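PDB 5NEC: TonB-dependent siderophore receptor from Pseudomonas aeruginosa 39016, which probably takes up ferric siderophores, and drugs conjugated to them, across the outer membrane through a plugged beta-barrel, using energy passed on by TonB. Local coordinates for residues D258-V263 and V673-Y678; V263-F268 and V702-Y707. All blocks are in the same frame, centred on the assembly; numbering follows the deposited sequence.

Both contacts join one long loop of the TonB-dependent receptor barrel, lying between strands 244-245 and 276-291, to parts of the chain near its C terminus. Followed from the N terminus, the chain passes 258-263 and then 263-268, sharing V263, crosses most of the barrel strands, and returns at 673-678, where contact 1 closes a loop of some 410 residues at the start of strand 674-688. After strand 693-700 it reaches 702-707, where contact 2 closes a second loop, of some 434 residues. The segments alternate, so the two closures cross. Their centres lie 12 Å apart and they meet directly: K706 NZ probably hydrogen-bonds N262 OD1, and Y678 stacks on Y707.

Contact 1. Residues D258-V263 and V673-Y678; sequences DKPVNV and VYVPDY
At the start of barrel strand 674-688, D258 in the long loop after strand 244-245 forms a single beta bridge with V673. The amide N of Y674 donates to D258 O over 3.0 Å, almost in line with the carbonyl but bent at the hydrogen (138°). The same oxygen receives a CA-H...O contact from V673 CA at 3.2 Å. One residue on, K259 CA similarly lies 3.4 Å from Y674 O. In this TonB-dependent receptor the long, probably extracellular loop is laid against the barrel rim: strand 674-688 pairs antiparallel with 653-666 and 693-700, and the loop adds a short bridge just ahead of it, with a further D258-T672 backbone bond. The Y674 ring turns alongside K259, its CG set between backbone N and carbonyl carbon (chi1 81°). K259 CB sits over one ring face, toward the rim, 4.0 Å from the centroid in a CH-pi contact, and CD reaches 3.5 Å from Y674 OH; lysine suits this exposed place because its aliphatic part covers the ring while the amine extends beyond. P260, rigid and apolar, brings CG to 4.1 Å from V675 CG1, where F708 also packs. The buried D258 acid is held by its own loop, OD1 hydrogen-bonded to S249, OD2 salt-bridged to R252.

Contact 2. Residues V263-F268 and V702-Y707; sequences VDRGNF and VFDKKY
The backbones stay well apart, CA of R265 and CA of K706 being 7.3 Å from each other; a type I turn from D264 to N267 presents R265 to the facing loop, and the contact is made by long side chains. R265 stretches out with CG anti to its amide nitrogen (chi1 -170°), then bends at chi3, which brings the guanidinium flat against the D704 carboxylate, the two planes 13° apart. NH1 and NH2 both donate to D704 O, at 3.1 Å and 3.0 Å; sharing one acceptor bends both N-H groups, and the bonds are weak. OD2, 3.3 Å from NH2, lies well above the guanidinium plane, making the salt bridge electrostatic and not a directed hydrogen bond; OD1 is taken by the amide of R723. Aspartate thus offers one guanidinium both a carbonyl and a carboxylate. K706 runs past R265 in the opposite direction, its CD 4.1 Å from R265 CG, and its NZ reaches V263 O at 3.3 Å, a weak bond; the same amine also hydrogen-bonds N262 OD1. Both basic chains are long enough to span the gap. They join the loop between strands 244-245 and 276-291 to the one after strand 693-700, both probably extracellular, like the long loops of TonB-dependent receptors.

Contact 1. Residues D258-V263 and V673-Y678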
ATOM      1  N   ASP A 258      11.783  24.035  -5.570  1.00 47.81           N
ATOM      2  CA  ASP A 258      11.900  24.118  -4.104  1.00 47.99           C
ATOM      3  C   ASP A 258      11.765  22.771  -3.372  1.00 46.70           C
ATOM      4  O   ASP A 258      11.108  21.860  -3.841  1.00 47.10           O
ATOM      5  CB  ASP A 258      10.896  25.120  -3.532  1.00 47.14           C
ATOM      6  CG  ASP A 258      11.411  26.565  -3.567  1.00 48.27           C
ATOM      7  OD1 ASP A 258      12.588  26.819  -3.177  1.00 48.48           O
ATOM      8  OD2 ASP A 258      10.614  27.456  -3.935  1.00 46.31           O
ATOM      9  N   LYS A 259      12.412  22.689  -2.218  1.00 46.77           N
ATOM     10  CA  LYS A 259      12.380  21.538  -1.339  1.00 47.57           C
ATOM     11  C   LYS A 259      11.984  21.966   0.109  1.00 44.24           C
ATOM     12  O   LYS A 259      11.890  23.155   0.391  1.00 41.98           O
ATOM     13  CB  LYS A 259      13.740  20.842  -1.380  1.00 51.59           C
ATOM     14  CG  LYS A 259      14.892  21.678  -0.847  1.00 54.87           C
ATOM     15  CD  LYS A 259      16.141  20.820  -0.718  1.00 57.06           C
ATOM     16  CE  LYS A 259      17.212  21.475   0.132  1.00 60.11           C
ATOM     17  NZ  LYS A 259      17.888  20.414   0.949  1.00 64.06           N
ATOM     18  N   PRO A 260      11.731  20.995   1.015  1.00 41.93           N
ATOM     19  CA  PRO A 260      11.255  21.401   2.338  1.00 41.84           C
ATOM     20  C   PRO A 260      12.203  22.330   3.058  1.00 40.05           C
ATOM     21  O   PRO A 260      13.394  22.187   2.928  1.00 41.48           O
ATOM     22  CB  PRO A 260      11.132  20.071   3.096  1.00 40.74           C
ATOM     23  CG  PRO A 260      10.856  19.082   2.033  1.00 40.93           C
ATOM     24  CD  PRO A 260      11.682  19.533   0.859  1.00 41.28           C
ATOM     25  N   VAL A 261      11.662  23.282   3.800  1.00 40.83           N
ATOM     26  CA  VAL A 261      12.492  24.141   4.665  1.00 41.62           C
ATOM     27  C   VAL A 261      13.311  23.301   5.653  1.00 43.37           C
ATOM     28  O   VAL A 261      12.923  22.199   5.991  1.00 45.58           O
ATOM     29  CB  VAL A 261      11.685  25.218   5.413  1.00 39.98           C
ATOM     30  CG1 VAL A 261      11.011  26.157   4.423  1.00 39.93           C
ATOM     31  CG2 VAL A 261      10.659  24.599   6.356  1.00 40.86           C
ATOM     32  N   ASN A 262      14.455  23.825   6.073  1.00 45.59           N
ATOM     33  CA  ASN A 262      15.291  23.198   7.078  1.00 48.37           C
ATOM     34  C   ASN A 262      15.021  23.848   8.438  1.00 47.48           C
ATOM     35  O   ASN A 262      15.439  24.960   8.697  1.00 51.96           O
ATOM     36  CB  ASN A 262      16.758  23.284   6.686  1.00 52.16           C
ATOM     37  CG  ASN A 262      17.655  22.450   7.584  1.00 59.11           C
ATOM     38  OD1 ASN A 262      17.344  21.302   7.913  1.00 63.93           O
ATOM     39  ND2 ASN A 262      18.783  23.029   7.994  1.00 63.06           N
ATOM     40  N   VAL A 263      14.289  23.135   9.283  1.00 45.74           N
ATOM     41  CA  VAL A 263      13.924  23.566  10.625  1.00 43.60           C
ATOM     42  C   VAL A 263      14.243  22.426  11.585  1.00 43.14           C
ATOM     43  O   VAL A 263      14.691  21.362  11.169  1.00 42.59           O
ATOM     44  CB  VAL A 263      12.423  23.943  10.707  1.00 44.78           C
ATOM     45  CG1 VAL A 263      12.119  25.172   9.843  1.00 43.89           C
ATOM     46  CG2 VAL A 263      11.510  22.780  10.320  1.00 44.19           C
ATOM     47  N   VAL A 673       8.398  21.487  -7.180  1.00 45.10           N
ATOM     48  CA  VAL A 673       8.678  21.086  -5.791  1.00 43.93           C
ATOM     49  C   VAL A 673       9.116  19.627  -5.747  1.00 44.23           C
ATOM     50  O   VAL A 673       8.742  18.824  -6.612  1.00 43.93           O
ATOM     51  CB  VAL A 673       7.473  21.308  -4.842  1.00 42.30           C
ATOM     52  CG1 VAL A 673       7.118  22.784  -4.773  1.00 42.05           C
ATOM     53  CG2 VAL A 673       6.250  20.483  -5.255  1.00 42.25           C
ATOM     54  N   TYR A 674       9.928  19.295  -4.750  1.00 44.40           N
ATOM     55  CA  TYR A 674      10.539  17.973  -4.676  1.00 44.87           C
ATOM     56  C   TYR A 674      11.043  17.696  -3.276  1.00 44.34           C
ATOM     57  O   TYR A 674      11.170  18.618  -2.473  1.00 44.99           O
ATOM     58  CB  TYR A 674      11.695  17.844  -5.696  1.00 45.97           C
ATOM     59  CG  TYR A 674      13.014  18.450  -5.265  1.00 45.68           C
ATOM     60  CD1 TYR A 674      13.274  19.800  -5.461  1.00 47.25           C
ATOM     61  CD2 TYR A 674      14.010  17.665  -4.680  1.00 46.42           C
ATOM     62  CE1 TYR A 674      14.495  20.369  -5.089  1.00 48.03           C
ATOM     63  CE2 TYR A 674      15.218  18.202  -4.293  1.00 47.21           C
ATOM     64  CZ  TYR A 674      15.465  19.552  -4.505  1.00 48.78           C
ATOM     65  OH  TYR A 674      16.670  20.073  -4.107  1.00 51.12           O
ATOM     66  N   VAL A 675      11.300  16.417  -2.998  1.00 44.64           N
ATOM     67  CA  VAL A 675      12.002  15.994  -1.793  1.00 44.78           C
ATOM     68  C   VAL A 675      13.290  15.313  -2.204  1.00 44.15           C
ATOM     69  O   VAL A 675      13.295  14.549  -3.173  1.00 46.44           O
ATOM     70  CB  VAL A 675      11.176  15.070  -0.866  1.00 45.18           C
ATOM     71  CG1 VAL A 675       9.953  15.814  -0.354  1.00 45.26           C
ATOM     72  CG2 VAL A 675      10.820  13.739  -1.519  1.00 45.25           C
ATOM     73  N   PRO A 676      14.382  15.601  -1.485  1.00 43.12           N
ATOM     74  CA  PRO A 676      15.670  15.081  -1.910  1.00 43.48           C
ATOM     75  C   PRO A 676      15.807  13.559  -1.722  1.00 44.77           C
ATOM     76  O   PRO A 676      15.055  12.950  -0.974  1.00 43.22           O
ATOM     77  CB  PRO A 676      16.656  15.820  -1.002  1.00 42.51           C
ATOM     78  CG  PRO A 676      15.895  16.038   0.254  1.00 43.08           C
ATOM     79  CD  PRO A 676      14.468  16.291  -0.177  1.00 42.40           C
ATOM     80  N   ASP A 677      16.786  12.986  -2.417  1.00 46.97           N
ATOM     81  CA  ASP A 677      17.165  11.594  -2.272  1.00 47.25           C
ATOM     82  C   ASP A 677      17.739  11.314  -0.885  1.00 47.12           C
ATOM     83  O   ASP A 677      18.154  12.252  -0.191  1.00 47.37           O
ATOM     84  CB  ASP A 677      18.158  11.172  -3.379  1.00 50.13           C
ATOM     85  CG  ASP A 677      19.557  11.796  -3.237  1.00 52.44           C
ATOM     86  OD1 ASP A 677      19.695  12.904  -2.703  1.00 54.32           O
ATOM     87  OD2 ASP A 677      20.536  11.169  -3.697  1.00 55.71           O
ATOM     88  N   TYR A 678      17.752  10.036  -0.484  1.00 45.24           N
ATOM     89  CA  TYR A 678      18.290   9.632   0.819  1.00 44.44           C
ATOM     90  C   TYR A 678      18.655   8.151   0.846  1.00 45.37           C
ATOM     91  O   TYR A 678      18.138   7.344   0.057  1.00 43.72           O
ATOM     92  CB  TYR A 678      17.284   9.907   1.941  1.00 44.10           C
ATOM     93  CG  TYR A 678      16.032   9.056   1.823  1.00 44.19           C
ATOM     94  CD1 TYR A 678      14.982   9.446   0.999  1.00 44.92           C
ATOM     95  CD2 TYR A 678      15.919   7.828   2.496  1.00 43.86           C
ATOM     96  CE1 TYR A 678      13.844   8.667   0.871  1.00 44.45           C
ATOM     97  CE2 TYR A 678      14.793   7.045   2.365  1.00 44.13           C
ATOM     98  CZ  TYR A 678      13.761   7.468   1.548  1.00 45.15           C
ATOM     99  OH  TYR A 678      12.634   6.700   1.421  1.00 47.11           O
TER

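Contact 2. Residues V263-F268 and V702-Y707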
ATOM      1  N   VAL A 263      14.289  23.135   9.283  1.00 45.74           N
ATOM      2  CA  VAL A 263      13.924  23.566  10.625  1.00 43.60           C
ATOM      3  C   VAL A 263      14.243  22.426  11.585  1.00 43.14           C
ATOM      4  O   VAL A 263      14.691  21.362  11.169  1.00 42.59           O
ATOM      5  CB  VAL A 263      12.423  23.943  10.707  1.00 44.78           C
ATOM      6  CG1 VAL A 263      12.119  25.172   9.843  1.00 43.89           C
ATOM      7  CG2 VAL A 263      11.510  22.780  10.320  1.00 44.19           C
ATOM      8  N   ASP A 264      14.036  22.627  12.878  1.00 43.34           N
ATOM      9  CA  ASP A 264      14.320  21.562  13.837  1.00 43.45           C
ATOM     10  C   ASP A 264      13.515  20.302  13.488  1.00 43.15           C
ATOM     11  O   ASP A 264      12.394  20.378  12.967  1.00 42.45           O
ATOM     12  CB  ASP A 264      14.027  22.024  15.260  1.00 44.81           C
ATOM     13  CG  ASP A 264      15.081  23.003  15.791  1.00 47.81           C
ATOM     14  OD1 ASP A 264      16.079  23.317  15.079  1.00 48.39           O
ATOM     15  OD2 ASP A 264      14.918  23.460  16.943  1.00 48.56           O
ATOM     16  N   ARG A 265      14.114  19.152  13.754  1.00 43.04           N
ATOM     17  CA  ARG A 265      13.559  17.867  13.349  1.00 43.79           C
ATOM     18  C   ARG A 265      12.097  17.658  13.789  1.00 42.02           C
ATOM     19  O   ARG A 265      11.275  17.222  12.990  1.00 41.46           O
ATOM     20  CB  ARG A 265      14.435  16.742  13.889  1.00 46.05           C
ATOM     21  CG  ARG A 265      14.094  15.354  13.344  1.00 49.16           C
ATOM     22  CD  ARG A 265      14.678  14.250  14.231  1.00 49.92           C
ATOM     23  NE  ARG A 265      16.121  14.203  14.096  1.00 51.40           N
ATOM     24  CZ  ARG A 265      16.782  13.632  13.082  1.00 54.30           C
ATOM     25  NH1 ARG A 265      16.148  13.007  12.065  1.00 53.45           N
ATOM     26  NH2 ARG A 265      18.110  13.687  13.086  1.00 55.47           N
ATOM     27  N   GLY A 266      11.792  18.013  15.038  1.00 41.28           N
ATOM     28  CA  GLY A 266      10.497  17.753  15.675  1.00 39.47           C
ATOM     29  C   GLY A 266       9.364  18.712  15.352  1.00 39.80           C
ATOM     30  O   GLY A 266       8.219  18.442  15.725  1.00 39.11           O
ATOM     31  N   ASN A 267       9.647  19.818  14.658  1.00 38.82           N
ATOM     32  CA  ASN A 267       8.636  20.850  14.429  1.00 38.47           C
ATOM     33  C   ASN A 267       7.315  20.278  13.881  1.00 38.23           C
ATOM     34  O   ASN A 267       7.281  19.630  12.826  1.00 37.95           O
ATOM     35  CB  ASN A 267       9.136  21.904  13.443  1.00 39.78           C
ATOM     36  CG  ASN A 267      10.077  22.923  14.068  1.00 40.67           C
ATOM     37  OD1 ASN A 267      10.601  22.725  15.150  1.00 42.50           O
ATOM     38  ND2 ASN A 267      10.282  24.034  13.369  1.00 39.57           N
ATOM     39  N   PHE A 268       6.243  20.567  14.606  1.00 37.89           N
ATOM     40  CA  PHE A 268       4.881  20.230  14.253  1.00 38.19           C
ATOM     41  C   PHE A 268       4.062  21.537  14.214  1.00 37.86           C
ATOM     42  O   PHE A 268       3.989  22.277  15.201  1.00 37.68           O
ATOM     43  CB  PHE A 268       4.366  19.216  15.303  1.00 38.61           C
ATOM     44  CG  PHE A 268       2.903  18.898  15.203  1.00 37.54           C
ATOM     45  CD1 PHE A 268       2.345  18.480  14.001  1.00 37.24           C
ATOM     46  CD2 PHE A 268       2.083  19.004  16.316  1.00 37.36           C
ATOM     47  CE1 PHE A 268       0.995  18.196  13.902  1.00 35.20           C
ATOM     48  CE2 PHE A 268       0.732  18.714  16.225  1.00 36.25           C
ATOM     49  CZ  PHE A 268       0.192  18.305  15.018  1.00 35.25           C
ATOM     50  N   VAL A 702      19.000   3.695  11.311  1.00 53.98           N
ATOM     51  CA  VAL A 702      20.122   3.538  12.234  1.00 54.58           C
ATOM     52  C   VAL A 702      20.878   4.847  12.417  1.00 55.10           C
ATOM     53  O   VAL A 702      21.253   5.178  13.533  1.00 56.09           O
ATOM     54  CB  VAL A 702      21.089   2.415  11.792  1.00 55.37           C
ATOM     55  CG1 VAL A 702      22.353   2.390  12.656  1.00 56.94           C
ATOM     56  CG2 VAL A 702      20.404   1.058  11.862  1.00 54.87           C
ATOM     57  N   PHE A 703      21.064   5.599  11.339  1.00 55.44           N
ATOM     58  CA  PHE A 703      21.794   6.867  11.387  1.00 55.74           C
ATOM     59  C   PHE A 703      20.906   8.114  11.621  1.00 54.93           C
ATOM     60  O   PHE A 703      21.384   9.238  11.533  1.00 53.20           O
ATOM     61  CB  PHE A 703      22.682   6.973  10.130  1.00 56.35           C
ATOM     62  CG  PHE A 703      23.705   5.861  10.035  1.00 58.00           C
ATOM     63  CD1 PHE A 703      24.840   5.872  10.849  1.00 57.60           C
ATOM     64  CD2 PHE A 703      23.514   4.775   9.183  1.00 58.15           C
ATOM     65  CE1 PHE A 703      25.775   4.842  10.787  1.00 57.77           C
ATOM     66  CE2 PHE A 703      24.439   3.738   9.124  1.00 58.42           C
ATOM     67  CZ  PHE A 703      25.572   3.772   9.932  1.00 57.89           C
ATOM     68  N   ASP A 704      19.634   7.918  11.963  1.00 54.46           N
ATOM     69  CA  ASP A 704      18.715   9.023  12.267  1.00 53.32           C
ATOM     70  C   ASP A 704      18.647  10.042  11.122  1.00 51.42           C
ATOM     71  O   ASP A 704      18.618  11.243  11.344  1.00 49.38           O
ATOM     72  CB  ASP A 704      19.134   9.686  13.592  1.00 55.05           C
ATOM     73  CG  ASP A 704      17.976  10.360  14.341  1.00 55.87           C
ATOM     74  OD1 ASP A 704      16.782  10.066  14.085  1.00 57.75           O
ATOM     75  OD2 ASP A 704      18.283  11.193  15.228  1.00 57.70           O
ATOM     76  N   LYS A 705      18.623   9.545   9.892  1.00 51.30           N
ATOM     77  CA  LYS A 705      18.515  10.399   8.722  1.00 50.80           C
ATOM     78  C   LYS A 705      17.164  11.097   8.729  1.00 49.99           C
ATOM     79  O   LYS A 705      16.132  10.455   8.945  1.00 48.75           O
ATOM     80  CB  LYS A 705      18.671   9.559   7.455  1.00 52.89           C
ATOM     81  CG  LYS A 705      18.475  10.294   6.140  1.00 54.68           C
ATOM     82  CD  LYS A 705      19.536  11.354   5.898  1.00 54.97           C
ATOM     83  CE  LYS A 705      19.330  11.983   4.532  1.00 56.18           C
ATOM     84  NZ  LYS A 705      20.572  12.621   4.013  1.00 58.08           N
ATOM     85  N   LYS A 706      17.178  12.411   8.511  1.00 49.22           N
ATOM     86  CA  LYS A 706      15.950  13.154   8.293  1.00 48.59           C
ATOM     87  C   LYS A 706      15.648  13.113   6.795  1.00 47.60           C
ATOM     88  O   LYS A 706      16.502  13.435   5.971  1.00 46.77           O
ATOM     89  CB  LYS A 706      16.043  14.585   8.805  1.00 50.32           C
ATOM     90  CG  LYS A 706      14.674  15.256   8.925  1.00 52.79           C
ATOM     91  CD  LYS A 706      14.714  16.656   9.525  1.00 53.01           C
ATOM     92  CE  LYS A 706      15.276  17.663   8.541  1.00 53.66           C
ATOM     93  NZ  LYS A 706      15.673  18.893   9.259  1.00 56.58           N
ATOM     94  N   TYR A 707      14.450  12.656   6.448  1.00 45.33           N
ATOM     95  CA  TYR A 707      14.056  12.544   5.057  1.00 45.22           C
ATOM     96  C   TYR A 707      12.545  12.583   4.918  1.00 44.68           C
ATOM     97  O   TYR A 707      11.807  12.493   5.902  1.00 41.93           O
ATOM     98  CB  TYR A 707      14.651  11.279   4.398  1.00 46.49           C
ATOM     99  CG  TYR A 707      14.037   9.962   4.852  1.00 46.39           C
ATOM    100  CD1 TYR A 707      12.952   9.396   4.162  1.00 46.09           C
ATOM    101  CD2 TYR A 707      14.538   9.283   5.964  1.00 45.80           C
ATOM    102  CE1 TYR A 707      12.387   8.198   4.575  1.00 46.95           C
ATOM    103  CE2 TYR A 707      13.987   8.077   6.375  1.00 46.34           C
ATOM    104  CZ  TYR A 707      12.914   7.537   5.683  1.00 46.66           C
ATOM    105  OH  TYR A 707      12.370   6.347   6.094  1.00 45.80           O
TER